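Local atomic coordinates of leucyl-trna synthetase (Plasmodium knowlesi, PDB entry 5FOF), a protein that attaches leucine to its cognate tRNA, here represented by its editing domain, which in this family hydrolyses the ester bond of mischarged aminoacyl-tRNA. Residues K37-D42 with R183-L188; K75-L80 with V138-E143. All coordinates share one frame; numbering follows the deposited sequence.

Interaction 1: K37-D42 with R183-L188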
ATOM      1  N   LYS A  37      -2.803   2.019  -6.208  1.00 40.31           N
ATOM      2  CA  LYS A  37      -2.509   3.439  -6.072  1.00 37.55           C
ATOM      3  C   LYS A  37      -3.298   4.082  -4.941  1.00 36.07           C
ATOM      4  O   LYS A  37      -4.515   4.178  -5.017  1.00 36.50           O
ATOM      5  CB  LYS A  37      -2.828   4.163  -7.376  1.00 37.37           C
ATOM      6  CG  LYS A  37      -1.884   3.781  -8.492  1.00 37.97           C
ATOM      7  CD  LYS A  37      -2.164   4.561  -9.774  1.00 37.85           C
ATOM      8  CE  LYS A  37      -1.264   4.054 -10.897  1.00 37.37           C
ATOM      9  NZ  LYS A  37      -1.474   4.754 -12.183  1.00 38.04           N
ATOM     10  N   ILE A  38      -2.604   4.496  -3.887  1.00 35.75           N
ATOM     11  CA  ILE A  38      -3.217   5.221  -2.786  1.00 38.89           C
ATOM     12  C   ILE A  38      -2.817   6.687  -2.922  1.00 39.41           C
ATOM     13  O   ILE A  38      -1.637   7.029  -2.784  1.00 40.33           O
ATOM     14  CB  ILE A  38      -2.773   4.639  -1.435  1.00 40.24           C
ATOM     15  CG1 ILE A  38      -3.101   3.150  -1.390  1.00 42.27           C
ATOM     16  CG2 ILE A  38      -3.444   5.363  -0.259  1.00 40.55           C
ATOM     17  CD1 ILE A  38      -4.587   2.833  -1.383  1.00 43.73           C
ATOM     18  N   TYR A  39      -3.791   7.533  -3.236  1.00 39.80           N
ATOM     19  CA  TYR A  39      -3.524   8.936  -3.614  1.00 42.37           C
ATOM     20  C   TYR A  39      -3.551   9.793  -2.367  1.00 42.36           C
ATOM     21  O   TYR A  39      -4.370   9.585  -1.474  1.00 40.38           O
ATOM     22  CB  TYR A  39      -4.578   9.485  -4.594  1.00 42.16           C
ATOM     23  CG  TYR A  39      -4.749   8.680  -5.856  1.00 41.43           C
ATOM     24  CD1 TYR A  39      -5.672   7.623  -5.921  1.00 40.34           C
ATOM     25  CD2 TYR A  39      -3.997   8.974  -6.995  1.00 40.95           C
ATOM     26  CE1 TYR A  39      -5.811   6.860  -7.080  1.00 41.30           C
ATOM     27  CE2 TYR A  39      -4.132   8.224  -8.162  1.00 42.26           C
ATOM     28  CZ  TYR A  39      -5.038   7.166  -8.207  1.00 41.12           C
ATOM     29  OH  TYR A  39      -5.177   6.451  -9.388  1.00 40.49           O
ATOM     30  N   VAL A  40      -2.655  10.763  -2.326  1.00 44.57           N
ATOM     31  CA  VAL A  40      -2.668  11.774  -1.289  1.00 45.22           C
ATOM     32  C   VAL A  40      -3.773  12.776  -1.651  1.00 46.15           C
ATOM     33  O   VAL A  40      -3.889  13.197  -2.805  1.00 43.12           O
ATOM     34  CB  VAL A  40      -1.315  12.490  -1.218  1.00 45.10           C
ATOM     35  CG1 VAL A  40      -1.365  13.613  -0.189  1.00 47.83           C
ATOM     36  CG2 VAL A  40      -0.217  11.499  -0.872  1.00 44.75           C
ATOM     37  N   HIS A  41      -4.582  13.149  -0.669  1.00 47.97           N
ATOM     38  CA  HIS A  41      -5.722  14.027  -0.920  1.00 55.77           C
ATOM     39  C   HIS A  41      -5.328  15.478  -1.207  1.00 54.06           C
ATOM     40  O   HIS A  41      -5.880  16.096  -2.116  1.00 54.41           O
ATOM     41  CB  HIS A  41      -6.715  13.979   0.248  1.00 63.99           C
ATOM     42  CG  HIS A  41      -8.027  14.634  -0.056  1.00 72.27           C
ATOM     43  ND1 HIS A  41      -8.910  14.133  -0.994  1.00 75.02           N
ATOM     44  CD2 HIS A  41      -8.598  15.759   0.437  1.00 71.92           C
ATOM     45  CE1 HIS A  41      -9.968  14.921  -1.061  1.00 76.89           C
ATOM     46  NE2 HIS A  41      -9.805  15.912  -0.201  1.00 76.39           N
ATOM     47  N   ASP A  42      -4.379  16.006  -0.434  1.00 52.75           N
ATOM     48  CA  ASP A  42      -3.956  17.400  -0.530  1.00 49.25           C
ATOM     49  C   ASP A  42      -2.437  17.493  -0.616  1.00 47.11           C
ATOM     50  O   ASP A  42      -1.727  17.290   0.371  1.00 49.81           O
ATOM     51  CB  ASP A  42      -4.477  18.167   0.689  1.00 52.83           C
ATOM     52  CG  ASP A  42      -4.207  19.681   0.631  1.00 52.44           C
ATOM     53  OD1 ASP A  42      -3.634  20.205  -0.359  1.00 47.67           O
ATOM     54  OD2 ASP A  42      -4.588  20.350   1.620  1.00 56.54           O
ATOM     55  N   ARG A 183      -4.142  12.313   4.854  1.00 55.49           N
ATOM     56  CA  ARG A 183      -5.437  11.997   4.287  1.00 56.57           C
ATOM     57  C   ARG A 183      -5.146  11.385   2.928  1.00 50.51           C
ATOM     58  O   ARG A 183      -4.338  11.912   2.176  1.00 45.05           O
ATOM     59  CB  ARG A 183      -6.285  13.269   4.146  1.00 67.27           C
ATOM     60  CG  ARG A 183      -7.776  13.020   4.249  1.00 78.96           C
ATOM     61  CD  ARG A 183      -8.594  14.240   3.861  1.00 89.22           C
ATOM     62  NE  ARG A 183      -9.905  13.837   3.354  1.00100.51           N
ATOM     63  CZ  ARG A 183     -10.815  14.662   2.838  1.00106.77           C
ATOM     64  NH1 ARG A 183     -10.587  15.973   2.764  1.00112.33           N
ATOM     65  NH2 ARG A 183     -11.974  14.168   2.401  1.00106.58           N
ATOM     66  N   THR A 184      -5.787  10.258   2.640  1.00 48.28           N
ATOM     67  CA  THR A 184      -5.487   9.459   1.458  1.00 46.80           C
ATOM     68  C   THR A 184      -6.757   8.827   0.912  1.00 46.59           C
ATOM     69  O   THR A 184      -7.742   8.633   1.642  1.00 47.24           O
ATOM     70  CB  THR A 184      -4.452   8.335   1.759  1.00 47.20           C
ATOM     71  OG1 THR A 184      -4.858   7.561   2.899  1.00 53.22           O
ATOM     72  CG2 THR A 184      -3.063   8.918   2.031  1.00 45.58           C
ATOM     73  N   TYR A 185      -6.747   8.505  -0.373  1.00 43.67           N
ATOM     74  CA  TYR A 185      -7.842   7.722  -0.932  1.00 44.26           C
ATOM     75  C   TYR A 185      -7.321   6.715  -1.947  1.00 42.17           C
ATOM     76  O   TYR A 185      -6.194   6.815  -2.404  1.00 39.17           O
ATOM     77  CB  TYR A 185      -8.904   8.656  -1.532  1.00 44.04           C
ATOM     78  CG  TYR A 185      -8.469   9.441  -2.742  1.00 43.89           C
ATOM     79  CD1 TYR A 185      -7.827  10.681  -2.611  1.00 46.41           C
ATOM     80  CD2 TYR A 185      -8.722   8.970  -4.018  1.00 44.03           C
ATOM     81  CE1 TYR A 185      -7.443  11.418  -3.730  1.00 45.79           C
ATOM     82  CE2 TYR A 185      -8.340   9.687  -5.143  1.00 45.98           C
ATOM     83  CZ  TYR A 185      -7.706  10.913  -4.998  1.00 47.86           C
ATOM     84  OH  TYR A 185      -7.324  11.606  -6.123  1.00 50.95           O
ATOM     85  N   SER A 186      -8.134   5.713  -2.242  1.00 44.30           N
ATOM     86  CA  SER A 186      -7.946   4.919  -3.442  1.00 46.00           C
ATOM     87  C   SER A 186      -9.191   5.068  -4.285  1.00 45.91           C
ATOM     88  O   SER A 186     -10.256   5.416  -3.769  1.00 47.11           O
ATOM     89  CB  SER A 186      -7.691   3.451  -3.111  1.00 47.13           C
ATOM     90  OG  SER A 186      -8.884   2.702  -3.039  1.00 48.52           O
ATOM     91  N   ASN A 187      -9.057   4.781  -5.575  1.00 46.01           N
ATOM     92  CA  ASN A 187     -10.212   4.736  -6.472  1.00 48.24           C
ATOM     93  C   ASN A 187     -10.975   3.406  -6.466  1.00 49.68           C
ATOM     94  O   ASN A 187     -11.861   3.219  -7.287  1.00 56.46           O
ATOM     95  CB  ASN A 187      -9.802   5.123  -7.898  1.00 45.51           C
ATOM     96  CG  ASN A 187      -9.504   6.598  -8.031  1.00 44.23           C
ATOM     97  OD1 ASN A 187     -10.070   7.434  -7.324  1.00 47.44           O
ATOM     98  ND2 ASN A 187      -8.627   6.929  -8.942  1.00 44.49           N
ATOM     99  N   LEU A 188     -10.652   2.498  -5.545  1.00 52.04           N
ATOM    100  CA  LEU A 188     -11.398   1.241  -5.379  1.00 48.80           C
ATOM    101  C   LEU A 188     -12.180   1.180  -4.079  1.00 44.97           C
ATOM    102  O   LEU A 188     -13.086   0.367  -3.956  1.00 49.34           O
ATOM    103  CB  LEU A 188     -10.445   0.047  -5.443  1.00 48.24           C
ATOM    104  CG  LEU A 188      -9.360   0.086  -6.522  1.00 52.23           C
ATOM    105  CD1 LEU A 188      -8.404  -1.079  -6.345  1.00 56.81           C
ATOM    106  CD2 LEU A 188      -9.940   0.084  -7.925  1.00 52.34           C
TER
HETATM  107  O   HOH W   1      -6.775   3.362  -6.590  1.00 40.01           O
HETATM  108  O   HOH W   2      -3.785  14.779   1.935  1.00 43.93           O

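Interaction 2: K75-L80 with V138-E143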
ATOM      1  N   LYS A  75       1.715  16.993 -10.111  1.00 57.60           N
ATOM      2  CA  LYS A  75       1.898  15.558 -10.074  1.00 53.95           C
ATOM      3  C   LYS A  75       0.958  14.930  -9.080  1.00 51.97           C
ATOM      4  O   LYS A  75       0.631  15.529  -8.058  1.00 54.71           O
ATOM      5  CB  LYS A  75       3.345  15.250  -9.711  1.00 56.01           C
ATOM      6  CG  LYS A  75       4.318  15.873 -10.698  1.00 57.57           C
ATOM      7  CD  LYS A  75       5.621  15.116 -10.761  1.00 59.93           C
ATOM      8  CE  LYS A  75       6.571  15.777 -11.747  1.00 62.96           C
ATOM      9  NZ  LYS A  75       6.046  15.773 -13.143  1.00 64.02           N
ATOM     10  N   LYS A  76       0.502  13.728  -9.389  1.00 50.61           N
ATOM     11  CA  LYS A  76      -0.237  12.945  -8.422  1.00 53.93           C
ATOM     12  C   LYS A  76       0.777  12.312  -7.469  1.00 51.33           C
ATOM     13  O   LYS A  76       1.820  11.835  -7.896  1.00 52.28           O
ATOM     14  CB  LYS A  76      -1.084  11.893  -9.116  1.00 57.66           C
ATOM     15  CG  LYS A  76      -2.075  12.489 -10.101  1.00 63.07           C
ATOM     16  CD  LYS A  76      -3.187  11.507 -10.423  1.00 68.91           C
ATOM     17  CE  LYS A  76      -4.294  12.128 -11.256  1.00 70.72           C
ATOM     18  NZ  LYS A  76      -5.508  11.265 -11.163  1.00 72.47           N
ATOM     19  N   ILE A  77       0.477  12.343  -6.181  1.00 49.05           N
ATOM     20  CA  ILE A  77       1.380  11.857  -5.149  1.00 47.02           C
ATOM     21  C   ILE A  77       0.769  10.573  -4.647  1.00 46.43           C
ATOM     22  O   ILE A  77      -0.327  10.595  -4.078  1.00 48.22           O
ATOM     23  CB  ILE A  77       1.514  12.883  -4.022  1.00 46.92           C
ATOM     24  CG1 ILE A  77       1.967  14.211  -4.632  1.00 47.38           C
ATOM     25  CG2 ILE A  77       2.477  12.376  -2.950  1.00 48.48           C
ATOM     26  CD1 ILE A  77       2.262  15.314  -3.642  1.00 51.60           C
ATOM     27  N   ILE A  78       1.463   9.455  -4.874  1.00 45.94           N
ATOM     28  CA  ILE A  78       0.862   8.121  -4.719  1.00 44.70           C
ATOM     29  C   ILE A  78       1.723   7.214  -3.854  1.00 44.19           C
ATOM     30  O   ILE A  78       2.912   7.062  -4.112  1.00 45.32           O
ATOM     31  CB  ILE A  78       0.593   7.486  -6.105  1.00 44.26           C
ATOM     32  CG1 ILE A  78      -0.590   8.217  -6.767  1.00 44.18           C
ATOM     33  CG2 ILE A  78       0.299   5.987  -6.000  1.00 43.51           C
ATOM     34  CD1 ILE A  78      -0.695   8.021  -8.255  1.00 45.08           C
ATOM     35  N   LEU A  79       1.122   6.621  -2.827  1.00 40.54           N
ATOM     36  CA  LEU A  79       1.752   5.509  -2.137  1.00 41.80           C
ATOM     37  C   LEU A  79       1.362   4.236  -2.895  1.00 41.06           C
ATOM     38  O   LEU A  79       0.178   3.998  -3.152  1.00 40.10           O
ATOM     39  CB  LEU A  79       1.292   5.409  -0.683  1.00 43.26           C
ATOM     40  CG  LEU A  79       1.650   6.554   0.271  1.00 44.15           C
ATOM     41  CD1 LEU A  79       0.613   7.670   0.233  1.00 45.90           C
ATOM     42  CD2 LEU A  79       1.772   6.039   1.696  1.00 44.90           C
ATOM     43  N   LEU A  80       2.354   3.442  -3.283  1.00 39.93           N
ATOM     44  CA  LEU A  80       2.100   2.144  -3.885  1.00 39.96           C
ATOM     45  C   LEU A  80       1.913   1.133  -2.760  1.00 43.22           C
ATOM     46  O   LEU A  80       2.883   0.736  -2.102  1.00 43.30           O
ATOM     47  CB  LEU A  80       3.239   1.734  -4.798  1.00 41.03           C
ATOM     48  CG  LEU A  80       3.453   2.630  -6.015  1.00 41.33           C
ATOM     49  CD1 LEU A  80       4.681   2.148  -6.761  1.00 43.81           C
ATOM     50  CD2 LEU A  80       2.251   2.634  -6.945  1.00 41.09           C
ATOM     51  N   VAL A 138       4.269  10.986  -8.383  1.00 42.93           N
ATOM     52  CA  VAL A 138       5.271  10.887  -7.330  1.00 41.64           C
ATOM     53  C   VAL A 138       4.914   9.644  -6.552  1.00 38.96           C
ATOM     54  O   VAL A 138       3.847   9.596  -5.934  1.00 40.40           O
ATOM     55  CB  VAL A 138       5.250  12.108  -6.371  1.00 42.00           C
ATOM     56  CG1 VAL A 138       6.220  11.908  -5.214  1.00 41.58           C
ATOM     57  CG2 VAL A 138       5.592  13.381  -7.124  1.00 42.40           C
ATOM     58  N   TYR A 139       5.780   8.636  -6.592  1.00 36.82           N
ATOM     59  CA  TYR A 139       5.513   7.400  -5.870  1.00 36.25           C
ATOM     60  C   TYR A 139       6.293   7.362  -4.577  1.00 36.64           C
ATOM     61  O   TYR A 139       7.424   7.842  -4.507  1.00 37.02           O
ATOM     62  CB  TYR A 139       5.832   6.156  -6.694  1.00 35.28           C
ATOM     63  CG  TYR A 139       4.915   5.920  -7.861  1.00 35.38           C
ATOM     64  CD1 TYR A 139       3.535   5.934  -7.705  1.00 37.01           C
ATOM     65  CD2 TYR A 139       5.429   5.635  -9.118  1.00 36.43           C
ATOM     66  CE1 TYR A 139       2.690   5.727  -8.783  1.00 37.25           C
ATOM     67  CE2 TYR A 139       4.596   5.413 -10.196  1.00 37.07           C
ATOM     68  CZ  TYR A 139       3.229   5.461 -10.027  1.00 36.26           C
ATOM     69  OH  TYR A 139       2.403   5.249 -11.098  1.00 33.59           O
ATOM     70  N   ILE A 140       5.664   6.760  -3.574  1.00 37.84           N
ATOM     71  CA  ILE A 140       6.253   6.514  -2.276  1.00 39.34           C
ATOM     72  C   ILE A 140       6.232   4.997  -2.054  1.00 41.81           C
ATOM     73  O   ILE A 140       5.174   4.362  -2.165  1.00 42.50           O
ATOM     74  CB  ILE A 140       5.452   7.233  -1.166  1.00 37.97           C
ATOM     75  CG1 ILE A 140       5.288   8.712  -1.524  1.00 37.94           C
ATOM     76  CG2 ILE A 140       6.137   7.084   0.193  1.00 39.47           C
ATOM     77  CD1 ILE A 140       4.680   9.567  -0.441  1.00 39.21           C
ATOM     78  N   CYS A 141       7.394   4.435  -1.718  1.00 41.39           N
ATOM     79  CA  CYS A 141       7.538   3.007  -1.507  1.00 40.76           C
ATOM     80  C   CYS A 141       8.843   2.650  -0.830  1.00 41.23           C
ATOM     81  O   CYS A 141       9.771   3.450  -0.822  1.00 40.86           O
ATOM     82  CB  CYS A 141       7.531   2.309  -2.847  1.00 39.88           C
ATOM     83  SG  CYS A 141       8.879   2.879  -3.857  1.00 40.03           S
ATOM     84  N   SER A 142       8.908   1.418  -0.319  1.00 43.65           N
ATOM     85  CA  SER A 142      10.107   0.879   0.323  1.00 43.18           C
ATOM     86  C   SER A 142      11.312   0.808  -0.590  1.00 43.80           C
ATOM     87  O   SER A 142      11.185   0.784  -1.822  1.00 40.11           O
ATOM     88  CB  SER A 142       9.865  -0.527   0.842  1.00 44.27           C
ATOM     89  OG  SER A 142       9.666  -1.437  -0.227  1.00 47.43           O
ATOM     90  N   GLU A 143      12.486   0.768   0.045  1.00 47.13           N
ATOM     91  CA  GLU A 143      13.754   0.602  -0.661  1.00 49.70           C
ATOM     92  C   GLU A 143      13.731  -0.726  -1.421  1.00 46.65           C
ATOM     93  O   GLU A 143      14.111  -0.784  -2.593  1.00 40.29           O
ATOM     94  CB  GLU A 143      14.947   0.633   0.305  1.00 50.82           C
ATOM     95  CG  GLU A 143      16.295   0.705  -0.409  1.00 55.92           C
ATOM     96  CD  GLU A 143      17.494   0.669   0.524  1.00 61.11           C
ATOM     97  OE1 GLU A 143      17.327   0.918   1.745  1.00 62.62           O
ATOM     98  OE2 GLU A 143      18.617   0.404   0.018  1.00 62.97           O
TER

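Interaction 1: K37-D42 with R183-L188
Y39 and Y185 meet where two antiparallel strands pair. CB of Y39 stands over one face of the Y185 ring, 3.6 Å from its centroid, a CH-pi contact. The rings themselves are nearly parallel (23°) but slid apart, with centroids 5.0 Å apart, so they barely overlap. With its CG between backbone N and carbonyl carbon (chi1 67°), Y185 carries its ring across to the strand of Y39, against CB rather than the partner ring. In the backbone, the same two residues form a hydrogen-bonded antiparallel pair: Y39 N donates to Y185 O at 2.6 Å, and Y185 N returns a bond to Y39 O at 2.8 Å. On the opposite face, I38 CG2 meets T184 CB at 3.7 Å. Past the strand, H41 N bonds to R183 O at 3.1 Å. R183 CZ lies over one face of the H41 ring, near its NE2-CD2 side, but the planes are tilted 41°, so this is no parallel stack. Farther out, E324 accepts from N187 ND2 and is hydrogen-bonded to Y39 OH. Two waters bridge K37 O to N187 N and D42 N to R183 O. Backbone bonds thus carry the polar pairing, whereas H41 ND1 and R183 NE are buried without a partner in the model.

Interaction 2: K75-L80 with V138-E143
Y139 lies beside I78 and points the same way, its ring leaning toward strand 76-83, edge to I78 and one face to L80. From Y139 CB, the nearest partners across the contact are I78 O at 4.0 Å and L80 CD1 at 4.2 Å. At CG the leucine takes over: L80 CD1 lies over one face of the ring, 4.2 Å from its centroid and 22° off the normal, a CH-pi contact. CD1 and CE1 of the ring each touch L80 CD2 at 3.6 Å, and they also meet CG2 of I78, which approaches at the ring edge. That methyl is directed there by I78 chi1 of -72°, which sets CG2 anti to the backbone N. At the tip, OH leaves the pair and hydrogen-bonds to F109 O and N137 ND2. The backbones run parallel, at 24°, and are joined by four bonds: V138 N to K76 O, I78 N to V138 O, I140 N to I78 O and L80 N to I140 O. The first two are short, both 2.6 Å, and nearly straight, while the last lengthens to 3.2 Å. I77, V138, L79 and I140 occupy the other face, where L79 CG approaches I140 CB at 4.1 Å. Helix 43-55 packs on that face, through F46 against I77 and I140, while strand 33-40 flanks 76-83 and strand 102-108 flanks 137-141.

The two contacts, their centres about 11 Å apart, belong to one mixed sheet and meet where strand 33-40 runs antiparallel to strand 76-83. Their shared seam is backbone-bonded, I38 O to L79 N at 2.8 Å and V40 N to I77 O at 2.9 Å, both probable hydrogen bonds, and Y39 packs its CE2 on I78 CD1. The order across the sheet is therefore 183-185, 33-40, 76-83, 137-141. Both segments of interaction 2 fall in the 140 residues between 37-42 and 183-188, and the outer pairing brackets the inner one. In the editing domain, strand 33-40, near the start of the chain, is thus bonded on one edge to 183-185 and on the other to 76-83, which pairs on to 137-141.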